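Local coordinates for protein putative transcriptional regulator (TetR/AcrR family) (Acinetobacter sp., PDB 3KNW) that probably binds DNA as a dimeric, all-helical transcriptional regulator of the TetR/AcrR family, at residues Q17-S22 and G49-Y54; H68-Y73 and V136-A141; R88-N93 and A144-I149; M92-C97 and V168-Y173. All blocks are in the same frame, centred on the assembly; numbering follows the deposited sequence.

Contact 1 (Q17-S22 and G49-Y54); sequences QHILDS and GSFYHY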
loop_
_atom_site.group_PDB
_atom_site.type_symbol
_atom_site.label_atom_id
_atom_site.label_comp_id
_atom_site.label_asym_id
_atom_site.label_seq_id
_atom_site.Cartn_x
_atom_site.Cartn_y
_atom_site.Cartn_z
ATOM N N GLN A 17 27.232 4.774 -8.876
ATOM C CA GLN A 17 25.869 5.324 -9.043
ATOM C C GLN A 17 25.118 4.597 -10.110
ATOM O O GLN A 17 23.910 4.357 -9.985
ATOM C CB GLN A 17 25.873 6.804 -9.456
ATOM C CG GLN A 17 26.542 7.803 -8.480
ATOM C CD GLN A 17 25.980 7.743 -7.076
ATOM O OE1 GLN A 17 24.816 7.354 -6.868
ATOM N NE2 GLN A 17 26.812 8.106 -6.096
ATOM N N HIS A 18 25.823 4.267 -11.187
ATOM C CA HIS A 18 25.199 3.483 -12.248
ATOM C C HIS A 18 24.661 2.173 -11.707
ATOM O O HIS A 18 23.527 1.800 -11.995
ATOM C CB HIS A 18 26.152 3.179 -13.400
ATOM C CG HIS A 18 25.517 2.346 -14.468
ATOM N ND1 HIS A 18 24.651 2.876 -15.399
ATOM C CD2 HIS A 18 25.568 1.013 -14.710
ATOM C CE1 HIS A 18 24.216 1.907 -16.186
ATOM N NE2 HIS A 18 24.753 0.766 -15.786
ATOM N N ILE A 19 25.487 1.490 -10.927
ATOM C CA ILE A 19 25.103 0.202 -10.372
ATOM C C ILE A 19 23.863 0.337 -9.488
ATOM O O ILE A 19 22.924 -0.430 -9.624
ATOM C CB ILE A 19 26.252 -0.452 -9.613
ATOM C CG1 ILE A 19 27.441 -0.724 -10.560
ATOM C CG2 ILE A 19 25.817 -1.772 -9.008
ATOM C CD1 ILE A 19 28.659 -1.035 -9.861
ATOM N N LEU A 20 23.858 1.304 -8.592
ATOM C CA LEU A 20 22.704 1.541 -7.731
ATOM C C LEU A 20 21.481 1.821 -8.572
ATOM O O LEU A 20 20.430 1.244 -8.329
ATOM C CB LEU A 20 22.957 2.696 -6.773
ATOM C CG LEU A 20 23.945 2.273 -5.700
ATOM C CD1 LEU A 20 24.636 3.495 -5.163
ATOM C CD2 LEU A 20 23.269 1.487 -4.572
ATOM N N ASP A 21 21.613 2.685 -9.582
ATOM C CA ASP A 21 20.484 3.014 -10.444
ATOM C C ASP A 21 19.987 1.824 -11.275
ATOM O O ASP A 21 18.772 1.625 -11.382
ATOM C CB ASP A 21 20.797 4.253 -11.291
ATOM C CG ASP A 21 20.966 5.529 -10.415
ATOM O OD1 ASP A 21 20.364 5.572 -9.285
ATOM O OD2 ASP A 21 21.697 6.472 -10.845
ATOM N N SER A 22 20.895 1.027 -11.827
ATOM C CA SER A 22 20.528 -0.294 -12.357
ATOM C C SER A 22 19.720 -1.100 -11.332
ATOM O O SER A 22 18.603 -1.542 -11.627
ATOM C CB SER A 22 21.761 -1.115 -12.720
ATOM O OG SER A 22 22.457 -0.535 -13.799
ATOM N N GLY A 49 33.220 -9.349 -10.462
ATOM C CA GLY A 49 34.424 -8.958 -9.754
ATOM C C GLY A 49 34.411 -7.479 -9.448
ATOM O O GLY A 49 34.794 -7.049 -8.359
ATOM N N SER A 50 33.954 -6.713 -10.430
ATOM C CA SER A 50 33.780 -5.271 -10.330
ATOM C C SER A 50 32.782 -4.842 -9.241
ATOM O O SER A 50 33.104 -4.061 -8.340
ATOM C CB SER A 50 33.291 -4.773 -11.699
ATOM O OG SER A 50 33.095 -3.372 -11.746
ATOM N N PHE A 51 31.566 -5.366 -9.347
ATOM C CA PHE A 51 30.485 -5.108 -8.399
ATOM C C PHE A 51 30.958 -5.352 -6.979
ATOM O O PHE A 51 30.613 -4.633 -6.044
ATOM C CB PHE A 51 29.293 -6.020 -8.744
ATOM C CG PHE A 51 28.262 -6.072 -7.703
ATOM C CD1 PHE A 51 27.139 -5.291 -7.789
ATOM C CD2 PHE A 51 28.412 -6.893 -6.608
ATOM C CE1 PHE A 51 26.177 -5.326 -6.818
ATOM C CE2 PHE A 51 27.446 -6.930 -5.624
ATOM C CZ PHE A 51 26.336 -6.152 -5.722
ATOM N N TYR A 52 31.758 -6.380 -6.813
ATOM C CA TYR A 52 32.229 -6.683 -5.498
ATOM C C TYR A 52 33.321 -5.723 -5.022
ATOM O O TYR A 52 33.549 -5.644 -3.828
ATOM C CB TYR A 52 32.662 -8.135 -5.391
ATOM C CG TYR A 52 31.538 -9.106 -5.120
ATOM C CD1 TYR A 52 31.359 -10.234 -5.917
ATOM C CD2 TYR A 52 30.666 -8.910 -4.051
ATOM C CE1 TYR A 52 30.364 -11.140 -5.663
ATOM C CE2 TYR A 52 29.636 -9.809 -3.791
ATOM C CZ TYR A 52 29.489 -10.914 -4.604
ATOM O OH TYR A 52 28.490 -11.821 -4.340
ATOM N N HIS A 53 33.970 -4.964 -5.907
ATOM C CA HIS A 53 34.819 -3.876 -5.408
ATOM C C HIS A 53 34.029 -2.762 -4.715
ATOM O O HIS A 53 34.493 -2.165 -3.756
ATOM C CB HIS A 53 35.708 -3.330 -6.516
ATOM C CG HIS A 53 36.884 -4.211 -6.806
ATOM N ND1 HIS A 53 37.469 -5.004 -5.839
ATOM C CD2 HIS A 53 37.572 -4.440 -7.950
ATOM C CE1 HIS A 53 38.473 -5.678 -6.375
ATOM N NE2 HIS A 53 38.557 -5.354 -7.654
ATOM N N TYR A 54 32.814 -2.536 -5.191
ATOM C CA TYR A 54 31.919 -1.493 -4.684
ATOM C C TYR A 54 31.075 -1.926 -3.498
ATOM O O TYR A 54 30.900 -1.171 -2.547
ATOM C CB TYR A 54 30.999 -1.021 -5.818
ATOM C CG TYR A 54 31.769 -0.230 -6.848
ATOM C CD1 TYR A 54 32.463 -0.871 -7.886
ATOM C CD2 TYR A 54 31.872 1.152 -6.746
ATOM C CE1 TYR A 54 33.217 -0.142 -8.805
ATOM C CE2 TYR A 54 32.611 1.882 -7.657
ATOM C CZ TYR A 54 33.283 1.239 -8.689
ATOM O OH TYR A 54 34.011 1.996 -9.598
#
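Ile19 reaches from helix 13-30 toward helix 48-54 and puts a different branch on each of two aromatic side chains there. The bond from CA to CB is directed at the partner helix. From CB, CG2 leaves anti to the backbone N and meets the rim of the Phe51 ring, near the ring plane, at 4.0 Å from CG2 to CD1 and 4.2 Å to CE1. The other branch runs through CG1 and is extended about the next bond (chi2 166°), which carries the tip CD1 obliquely to the Tyr54 ring, 4.3 Å from CD1 of Tyr54. The isoleucine therefore touches both Phe51 and Tyr54, and the contact is wholly apolar. Phe61 packs on both Ile19 and Phe51, meeting the latter edge-to-face, while Leu37 and Leu41 of helix 37-44 also touch Phe51. Such a core, joining the first helix to the two helices of a helix-turn-helix, is typical of the TetR-family DNA-binding domain; helix 48-54 lies in the predicted motif and would be its recognition helix.

Contact 2 (H68-Y73 and V136-A141); sequences HYISDY and VKRLIA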
loop_
_atom_site.group_PDB
_atom_site.type_symbol
_atom_site.label_atom_id
_atom_site.label_comp_id
_atom_site.label_asym_id
_atom_site.label_seq_id
_atom_site.Cartn_x
_atom_site.Cartn_y
_atom_site.Cartn_z
ATOM N N HIS A 68 20.672 5.684 -0.759
ATOM C CA HIS A 68 20.862 6.553 -1.917
ATOM C C HIS A 68 19.534 7.058 -2.406
ATOM O O HIS A 68 19.424 8.211 -2.824
ATOM C CB HIS A 68 21.595 5.840 -3.068
ATOM C CG HIS A 68 21.696 6.668 -4.312
ATOM N ND1 HIS A 68 22.377 7.867 -4.351
ATOM C CD2 HIS A 68 21.156 6.499 -5.545
ATOM C CE1 HIS A 68 22.275 8.390 -5.564
ATOM N NE2 HIS A 68 21.551 7.573 -6.310
ATOM N N TYR A 69 18.533 6.196 -2.341
ATOM C CA TYR A 69 17.170 6.595 -2.649
ATOM C C TYR A 69 16.668 7.717 -1.715
ATOM O O TYR A 69 16.163 8.730 -2.174
ATOM C CB TYR A 69 16.226 5.381 -2.597
ATOM C CG TYR A 69 14.780 5.754 -2.849
ATOM C CD1 TYR A 69 14.351 6.137 -4.118
ATOM C CD2 TYR A 69 13.852 5.746 -1.820
ATOM C CE1 TYR A 69 13.036 6.515 -4.359
ATOM C CE2 TYR A 69 12.523 6.100 -2.044
ATOM C CZ TYR A 69 12.122 6.492 -3.317
ATOM O OH TYR A 69 10.815 6.857 -3.545
ATOM N N ILE A 70 16.832 7.532 -0.411
ATOM C CA ILE A 70 16.356 8.477 0.579
ATOM C C ILE A 70 17.119 9.790 0.401
ATOM O O ILE A 70 16.516 10.854 0.452
ATOM C CB ILE A 70 16.569 7.934 2.020
ATOM C CG1 ILE A 70 15.631 6.760 2.302
ATOM C CG2 ILE A 70 16.311 9.023 3.060
ATOM C CD1 ILE A 70 16.181 5.750 3.311
ATOM N N SER A 71 18.433 9.697 0.159
ATOM C CA SER A 71 19.316 10.886 0.078
ATOM C C SER A 71 18.970 11.819 -1.076
ATOM O O SER A 71 18.980 13.052 -0.930
ATOM C CB SER A 71 20.804 10.484 -0.007
ATOM O OG SER A 71 21.559 11.454 -0.730
ATOM N N ASP A 72 18.709 11.212 -2.226
ATOM C CA ASP A 72 18.206 11.918 -3.381
ATOM C C ASP A 72 16.778 12.456 -3.142
ATOM O O ASP A 72 16.485 13.604 -3.527
ATOM C CB ASP A 72 18.235 10.999 -4.611
ATOM C CG ASP A 72 19.644 10.808 -5.194
ATOM O OD1 ASP A 72 20.632 11.407 -4.656
ATOM O OD2 ASP A 72 19.748 10.064 -6.211
ATOM N N TYR A 73 15.900 11.658 -2.516
ATOM C CA TYR A 73 14.532 12.104 -2.214
ATOM C C TYR A 73 14.567 13.430 -1.452
ATOM O O TYR A 73 13.897 14.395 -1.838
ATOM C CB TYR A 73 13.792 11.087 -1.364
ATOM C CG TYR A 73 12.293 11.162 -1.455
ATOM C CD1 TYR A 73 11.567 10.207 -2.169
ATOM C CD2 TYR A 73 11.589 12.156 -0.829
ATOM C CE1 TYR A 73 10.166 10.262 -2.265
ATOM C CE2 TYR A 73 10.190 12.214 -0.929
ATOM C CZ TYR A 73 9.491 11.264 -1.644
ATOM O OH TYR A 73 8.129 11.329 -1.716
ATOM N N VAL A 136 10.674 6.962 6.091
ATOM C CA VAL A 136 9.266 7.280 6.009
ATOM C C VAL A 136 8.909 8.148 7.193
ATOM O O VAL A 136 8.159 9.109 7.036
ATOM C CB VAL A 136 8.378 6.025 5.981
ATOM C CG1 VAL A 136 6.982 6.407 6.117
ATOM C CG2 VAL A 136 8.575 5.284 4.718
ATOM N N LYS A 137 9.426 7.825 8.367
ATOM C CA LYS A 137 9.172 8.696 9.546
ATOM C C LYS A 137 9.676 10.140 9.334
ATOM O O LYS A 137 9.057 11.092 9.758
ATOM C CB LYS A 137 9.825 8.142 10.807
ATOM C CG LYS A 137 9.272 6.850 11.348
ATOM C CD LYS A 137 7.910 6.991 11.995
ATOM C CE LYS A 137 7.758 5.984 13.192
ATOM N NZ LYS A 137 8.429 4.606 12.952
ATOM N N ARG A 138 10.800 10.300 8.665
ATOM C CA ARG A 138 11.275 11.634 8.393
ATOM C C ARG A 138 10.400 12.435 7.411
ATOM O O ARG A 138 10.183 13.640 7.607
ATOM C CB ARG A 138 12.697 11.581 7.892
ATOM C CG ARG A 138 13.714 11.604 9.009
ATOM C CD ARG A 138 15.047 11.982 8.422
ATOM N NE ARG A 138 15.695 10.908 7.672
ATOM C CZ ARG A 138 16.557 11.109 6.660
ATOM N NH1 ARG A 138 17.131 10.066 6.056
ATOM N NH2 ARG A 138 16.836 12.349 6.214
ATOM N N LEU A 139 9.914 11.765 6.366
ATOM C CA LEU A 139 9.045 12.377 5.404
ATOM C C LEU A 139 7.765 12.823 6.059
ATOM O O LEU A 139 7.358 13.957 5.923
ATOM C CB LEU A 139 8.808 11.440 4.248
ATOM C CG LEU A 139 7.862 11.977 3.191
ATOM C CD1 LEU A 139 8.419 13.227 2.542
ATOM C CD2 LEU A 139 7.558 10.901 2.173
ATOM N N ILE A 140 7.161 12.014 6.879
ATOM C CA ILE A 140 5.910 12.455 7.512
ATOM C C ILE A 140 6.195 13.718 8.362
ATOM O O ILE A 140 5.398 14.632 8.422
ATOM C CB ILE A 140 5.281 11.313 8.337
ATOM C CG1 ILE A 140 4.787 10.197 7.374
ATOM C CG2 ILE A 140 4.160 11.812 9.193
ATOM C CD1 ILE A 140 4.254 8.892 8.114
ATOM N N ALA A 141 7.357 13.764 8.980
ATOM C CA ALA A 141 7.729 14.843 9.875
ATOM C C ALA A 141 8.046 16.142 9.099
ATOM O O ALA A 141 7.663 17.201 9.524
ATOM C CB ALA A 141 8.940 14.403 10.791
#
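Tyr73 and Leu139 both swing their CG atoms roughly anti to the backbone N (chi1 -157° and 178°), which brings the phenol of one helix against the isobutyl group of the other. The two side chains cross at about a right angle. Leu139 touches the phenol end obliquely with both methyls, CD1 at 4.0 Å from Tyr73 CE2 and CD2 at 4.0 Å from Tyr73 OH. One turn earlier on helix 58-81, Ile70 meets Arg138, the residue before Leu139, on the more exposed flank. Arg138 bends at chi3 (-75°) and brings its guanidinium obliquely to Ile70, again with the side chains crossing at about a right angle, and NH1 comes to 3.3 Å from the methyl CG2. The pairs join helix 58-81, which runs on from the DNA-binding part, to helix 126-153 of the C-terminal domain. On the latter helix, Lys137 makes a cation-pi contact with Tyr183 of the second subunit. Across the two segments, then, both pairs contribute van der Waals contact, while the tyrosine hydroxyl is hydrogen-bonded to Tyr94 OH of a third helix, 87-100, and the arginine charge stays at the surface.

Contact 3 (R88-N93 and A144-I149); sequences RDKLMN and ADLIRI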
loop_
_atom_site.group_PDB
_atom_site.type_symbol
_atom_site.label_atom_id
_atom_site.label_comp_id
_atom_site.label_asym_id
_atom_site.label_seq_id
_atom_site.Cartn_x
_atom_site.Cartn_y
_atom_site.Cartn_z
ATOM N N ARG A 88 1.134 25.837 1.883
ATOM C CA ARG A 88 0.076 25.095 1.252
ATOM C C ARG A 88 0.402 24.679 -0.177
ATOM O O ARG A 88 0.247 23.494 -0.557
ATOM C CB ARG A 88 -1.182 25.910 1.249
ATOM C CG ARG A 88 -2.223 25.315 0.348
ATOM C CD ARG A 88 -3.554 25.863 0.730
ATOM N NE ARG A 88 -4.611 25.212 -0.011
ATOM C CZ ARG A 88 -5.837 25.029 0.456
ATOM N NH1 ARG A 88 -6.164 25.454 1.673
ATOM N NH2 ARG A 88 -6.740 24.409 -0.294
ATOM N N ASP A 89 0.852 25.639 -0.964
ATOM C CA ASP A 89 1.202 25.376 -2.337
ATOM C C ASP A 89 2.420 24.506 -2.376
ATOM O O ASP A 89 2.561 23.711 -3.292
ATOM C CB ASP A 89 1.379 26.699 -3.162
ATOM C CG ASP A 89 0.040 27.445 -3.374
ATOM O OD1 ASP A 89 -1.011 27.024 -2.806
ATOM O OD2 ASP A 89 0.022 28.463 -4.078
ATOM N N LYS A 90 3.318 24.623 -1.415
ATOM C CA LYS A 90 4.482 23.737 -1.458
ATOM C C LYS A 90 4.056 22.274 -1.307
ATOM O O LYS A 90 4.645 21.359 -1.916
ATOM C CB LYS A 90 5.466 24.096 -0.356
ATOM C CG LYS A 90 6.503 25.181 -0.738
ATOM C CD LYS A 90 7.393 25.468 0.436
ATOM C CE LYS A 90 7.844 26.962 0.504
ATOM N NZ LYS A 90 8.143 27.347 1.907
ATOM N N LEU A 91 3.020 22.080 -0.482
ATOM C CA LEU A 91 2.520 20.769 -0.108
ATOM C C LEU A 91 1.664 20.211 -1.246
ATOM O O LEU A 91 1.680 19.017 -1.516
ATOM C CB LEU A 91 1.696 20.859 1.190
ATOM C CG LEU A 91 1.120 19.525 1.676
ATOM C CD1 LEU A 91 2.130 18.456 1.658
ATOM C CD2 LEU A 91 0.600 19.657 3.029
HETATM N N MSE A 92 0.944 21.076 -1.934
HETATM C CA MSE A 92 0.127 20.624 -3.083
HETATM C C MSE A 92 1.040 20.323 -4.236
HETATM O O MSE A 92 0.824 19.404 -4.971
HETATM C CB MSE A 92 -0.928 21.651 -3.475
HETATM C CG MSE A 92 -2.058 21.802 -2.464
HETATM SE SE MSE A 92 -2.946 20.161 -1.981
HETATM C CE MSE A 92 -3.427 19.514 -3.770
ATOM N N ASN A 93 2.116 21.053 -4.342
ATOM C CA ASN A 93 3.138 20.737 -5.318
ATOM C C ASN A 93 3.711 19.324 -5.228
ATOM O O ASN A 93 3.639 18.553 -6.180
ATOM C CB ASN A 93 4.287 21.687 -5.089
ATOM C CG ASN A 93 4.506 22.549 -6.182
ATOM O OD1 ASN A 93 4.049 23.705 -6.186
ATOM N ND2 ASN A 93 5.255 22.042 -7.155
ATOM N N ALA A 144 4.854 17.437 8.291
ATOM C CA ALA A 144 4.335 17.981 9.541
ATOM C C ALA A 144 4.838 19.399 9.708
ATOM O O ALA A 144 4.050 20.272 9.949
ATOM C CB ALA A 144 4.745 17.098 10.743
ATOM N N ASP A 145 6.159 19.591 9.582
ATOM C CA ASP A 145 6.817 20.892 9.718
ATOM C C ASP A 145 6.114 21.886 8.763
ATOM O O ASP A 145 5.748 23.005 9.152
ATOM C CB ASP A 145 8.323 20.789 9.373
ATOM C CG ASP A 145 9.133 19.926 10.401
ATOM O OD1 ASP A 145 8.664 19.823 11.577
ATOM O OD2 ASP A 145 10.224 19.354 10.066
ATOM N N LEU A 146 5.861 21.428 7.539
ATOM C CA LEU A 146 5.277 22.248 6.491
ATOM C C LEU A 146 3.783 22.524 6.786
ATOM O O LEU A 146 3.306 23.626 6.632
ATOM C CB LEU A 146 5.538 21.536 5.161
ATOM C CG LEU A 146 5.407 22.253 3.852
ATOM C CD1 LEU A 146 6.348 23.503 3.760
ATOM C CD2 LEU A 146 5.625 21.277 2.757
ATOM N N ILE A 147 3.034 21.566 7.305
ATOM C CA ILE A 147 1.650 21.895 7.645
ATOM C C ILE A 147 1.622 22.965 8.750
ATOM O O ILE A 147 0.690 23.794 8.837
ATOM C CB ILE A 147 0.845 20.652 7.992
ATOM C CG1 ILE A 147 0.683 19.783 6.734
ATOM C CG2 ILE A 147 -0.540 21.005 8.525
ATOM C CD1 ILE A 147 0.302 18.325 7.004
ATOM N N ARG A 148 2.633 22.949 9.633
ATOM C CA ARG A 148 2.588 23.839 10.787
ATOM C C ARG A 148 2.945 25.256 10.302
ATOM O O ARG A 148 2.185 26.185 10.549
ATOM C CB ARG A 148 3.433 23.333 11.957
ATOM C CG ARG A 148 4.388 24.345 12.529
ATOM C CD ARG A 148 4.368 24.414 13.995
ATOM N NE ARG A 148 5.201 23.385 14.598
ATOM C CZ ARG A 148 5.769 23.495 15.812
ATOM N NH1 ARG A 148 5.606 24.591 16.541
ATOM N NH2 ARG A 148 6.501 22.498 16.308
ATOM N N ILE A 149 4.045 25.394 9.560
ATOM C CA ILE A 149 4.343 26.637 8.866
ATOM C C ILE A 149 3.100 27.158 8.133
ATOM O O ILE A 149 2.783 28.320 8.240
ATOM C CB ILE A 149 5.561 26.538 7.927
ATOM C CG1 ILE A 149 6.866 26.318 8.718
ATOM C CG2 ILE A 149 5.742 27.828 7.149
ATOM C CD1 ILE A 149 8.024 25.698 7.873
#
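Leu91 and Leu146 are the residues whose CA atoms lie nearest across segments 88-93 and 144-149 (7.3 Å), in a steeply inclined antiparallel helix pair within the all-helical C-terminal domain of a TetR-family regulator. The segment axes make an angle of 145° and approach to 9.5 Å, close enough for leucine and isoleucine side chains to bridge them directly. Purely apolar contacts form the centre. Leu146 CD2 lies 4.2 Å from Leu91 N and 4.3 Å from Leu91 CB. In Leu91 the CG stands anti to the backbone N (chi1 -180°), which turns the isobutyl group to Ile147; there its CD2 meets CG1, the two side chains crossing at an oblique angle.

A second kind of contact uses the aliphatic part of a charged residue. Lys90 crosses Leu146 at about a right angle, with its CD at 4.0 Å from Leu146 CD1. Leu146 is thus held by both branches, one on the lysine chain and one on Leu91, and Trp81 of helix 58-81 touches it as well.

Nearby, Arg88 NH1 forms a salt bridge with Asp201 OD2. The closest approach between the two segments is Leu91 CD2 to Ile147 CG1, at 3.7 Å.

Contact 4 (M92-C97 and V168-Y173); sequences MNYLQC and VIYQMY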
loop_
_atom_site.group_PDB
_atom_site.type_symbol
_atom_site.label_atom_id
_atom_site.label_comp_id
_atom_site.label_asym_id
_atom_site.label_seq_id
_atom_site.Cartn_x
_atom_site.Cartn_y
_atom_site.Cartn_z
HETATM N N MSE A 92 0.944 21.076 -1.934
HETATM C CA MSE A 92 0.127 20.624 -3.083
HETATM C C MSE A 92 1.040 20.323 -4.236
HETATM O O MSE A 92 0.824 19.404 -4.971
HETATM C CB MSE A 92 -0.928 21.651 -3.475
HETATM C CG MSE A 92 -2.058 21.802 -2.464
HETATM SE SE MSE A 92 -2.946 20.161 -1.981
HETATM C CE MSE A 92 -3.427 19.514 -3.770
ATOM N N ASN A 93 2.116 21.053 -4.342
ATOM C CA ASN A 93 3.138 20.737 -5.318
ATOM C C ASN A 93 3.711 19.324 -5.228
ATOM O O ASN A 93 3.639 18.553 -6.180
ATOM C CB ASN A 93 4.287 21.687 -5.089
ATOM C CG ASN A 93 4.506 22.549 -6.182
ATOM O OD1 ASN A 93 4.049 23.705 -6.186
ATOM N ND2 ASN A 93 5.255 22.042 -7.155
ATOM N N TYR A 94 4.332 19.043 -4.086
ATOM C CA TYR A 94 4.828 17.717 -3.741
ATOM C C TYR A 94 3.835 16.605 -4.064
ATOM O O TYR A 94 4.165 15.654 -4.745
ATOM C CB TYR A 94 5.131 17.633 -2.248
ATOM C CG TYR A 94 5.389 16.238 -1.761
ATOM C CD1 TYR A 94 6.526 15.554 -2.133
ATOM C CD2 TYR A 94 4.476 15.588 -0.926
ATOM C CE1 TYR A 94 6.754 14.276 -1.688
ATOM C CE2 TYR A 94 4.699 14.305 -0.480
ATOM C CZ TYR A 94 5.858 13.654 -0.865
ATOM O OH TYR A 94 6.099 12.368 -0.424
ATOM N N LEU A 95 2.635 16.742 -3.563
ATOM C CA LEU A 95 1.622 15.747 -3.763
ATOM C C LEU A 95 1.284 15.587 -5.240
ATOM O O LEU A 95 1.003 14.466 -5.732
ATOM C CB LEU A 95 0.337 16.153 -2.989
ATOM C CG LEU A 95 0.498 16.248 -1.471
ATOM C CD1 LEU A 95 -0.873 16.632 -0.758
ATOM C CD2 LEU A 95 1.109 14.968 -0.870
ATOM N N GLN A 96 1.255 16.725 -5.940
ATOM C CA GLN A 96 0.883 16.722 -7.331
ATOM C C GLN A 96 1.930 15.952 -8.122
ATOM O O GLN A 96 1.577 15.260 -9.084
ATOM C CB GLN A 96 0.606 18.154 -7.881
ATOM C CG GLN A 96 -0.876 18.300 -8.337
ATOM C CD GLN A 96 -1.542 19.675 -8.085
ATOM O OE1 GLN A 96 -0.965 20.584 -7.466
ATOM N NE2 GLN A 96 -2.776 19.822 -8.596
ATOM N N CYS A 97 3.188 16.065 -7.671
ATOM C CA CYS A 97 4.314 15.286 -8.152
ATOM C C CYS A 97 4.157 13.784 -7.847
ATOM O O CYS A 97 4.494 12.952 -8.705
ATOM C CB CYS A 97 5.654 15.823 -7.568
ATOM S SG CYS A 97 6.527 16.892 -8.673
ATOM N N VAL A 168 -2.582 11.368 8.041
ATOM C CA VAL A 168 -3.727 11.183 7.283
ATOM C C VAL A 168 -3.416 11.355 5.804
ATOM O O VAL A 168 -3.704 10.484 4.967
ATOM C CB VAL A 168 -4.760 12.208 7.632
ATOM C CG1 VAL A 168 -5.856 12.129 6.537
ATOM C CG2 VAL A 168 -5.274 11.937 9.021
ATOM N N ILE A 169 -2.812 12.481 5.481
ATOM C CA ILE A 169 -2.504 12.747 4.089
ATOM C C ILE A 169 -1.567 11.659 3.530
ATOM O O ILE A 169 -1.868 11.022 2.472
ATOM C CB ILE A 169 -1.905 14.126 3.911
ATOM C CG1 ILE A 169 -2.953 15.179 4.139
ATOM C CG2 ILE A 169 -1.325 14.295 2.537
ATOM C CD1 ILE A 169 -2.352 16.562 4.206
ATOM N N TYR A 170 -0.495 11.371 4.259
ATOM C CA TYR A 170 0.434 10.394 3.736
ATOM C C TYR A 170 -0.183 8.969 3.628
ATOM O O TYR A 170 0.069 8.250 2.675
ATOM C CB TYR A 170 1.736 10.398 4.516
ATOM C CG TYR A 170 2.799 9.555 3.881
ATOM C CD1 TYR A 170 3.606 10.052 2.882
ATOM C CD2 TYR A 170 3.027 8.272 4.299
ATOM C CE1 TYR A 170 4.629 9.274 2.310
ATOM C CE2 TYR A 170 4.048 7.495 3.723
ATOM C CZ TYR A 170 4.853 8.020 2.758
ATOM O OH TYR A 170 5.838 7.244 2.192
ATOM N N GLN A 171 -1.028 8.602 4.566
ATOM C CA GLN A 171 -1.659 7.306 4.517
ATOM C C GLN A 171 -2.599 7.212 3.344
ATOM O O GLN A 171 -2.569 6.230 2.661
ATOM C CB GLN A 171 -2.424 7.038 5.787
ATOM C CG GLN A 171 -1.519 6.603 6.914
ATOM C CD GLN A 171 -2.204 6.533 8.244
ATOM O OE1 GLN A 171 -1.566 6.441 9.263
ATOM N NE2 GLN A 171 -3.492 6.578 8.235
HETATM N N MSE A 172 -3.412 8.233 3.105
HETATM C CA MSE A 172 -4.357 8.272 1.985
HETATM C C MSE A 172 -3.675 8.245 0.681
HETATM O O MSE A 172 -4.132 7.546 -0.223
HETATM C CB MSE A 172 -5.252 9.493 2.061
HETATM C CG MSE A 172 -6.184 9.726 0.838
HETATM SE SE MSE A 172 -7.204 11.343 1.201
HETATM C CE MSE A 172 -5.920 12.647 0.745
ATOM N N TYR A 173 -2.521 8.908 0.545
ATOM C CA TYR A 173 -1.812 8.805 -0.742
ATOM C C TYR A 173 -1.219 7.455 -1.001
ATOM O O TYR A 173 -1.325 6.952 -2.109
ATOM C CB TYR A 173 -0.772 9.904 -0.923
ATOM C CG TYR A 173 -1.428 11.174 -1.395
ATOM C CD1 TYR A 173 -2.237 11.942 -0.541
ATOM C CD2 TYR A 173 -1.290 11.611 -2.696
ATOM C CE1 TYR A 173 -2.817 13.128 -0.950
ATOM C CE2 TYR A 173 -1.899 12.823 -3.104
ATOM C CZ TYR A 173 -2.670 13.540 -2.234
ATOM O OH TYR A 173 -3.279 14.709 -2.675
#
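Tyr94 OH, which lies at the edge of the Tyr170 ring, 4.4 Å from CE1, is gripped by Trp98 NE1 as well as by Tyr73 OH. The main packing lies one residue further on, where Leu95 crosses Tyr173 at about a right angle. With its CG beside the backbone N and anti to the carbonyl carbon (chi1 -62°), Leu95 sets CD2 over the middle of the Tyr173 ring, 4.2 Å from the centroid and only 7° off the normal, a CH-pi contact. CD1 lies toward the phenol end, 3.6 Å from Tyr173 OH, and also touches Ile169 CG2 at 4.1 Å. Tyr173 OH is itself hydrogen-bonded to Thr196 OG1 of helix 187-200. The segment axes are 12.3 Å apart and nearly parallel, so large side chains fill the space between them. Helix 162-183 also packs on the second subunit, with Tyr170 against its Leu179. Its packing on helix 187-200 and on that subunit is consistent with the helical dimer interface of TetR-family C-terminal domains, with this contact on the inner side.

The four contacts trace a path from the predicted DNA-binding end to the dimerising body. His68 of helix 58-81 packs on Gln17 and Asp21 of helix 13-30, so that the first helix of contact 2 adjoins contact 1, although their centres are 22 Å apart. Contacts 2 and 4, with centres 14 Å apart, are joined by the probable hydrogen bond between Tyr73 OH and Tyr94 OH (2.6 Å), and both touch the second subunit. Contacts 2 and 3 both use helix 126-153, with centres 16 Å apart. Contact 3 shares Met92 and Asn93 with contact 4 and meets it through Ile147 CD1 and Ile169 CD1. Contacts 1 and 3 lie on opposite sides of the chain's centre, their centres about 37 Å apart.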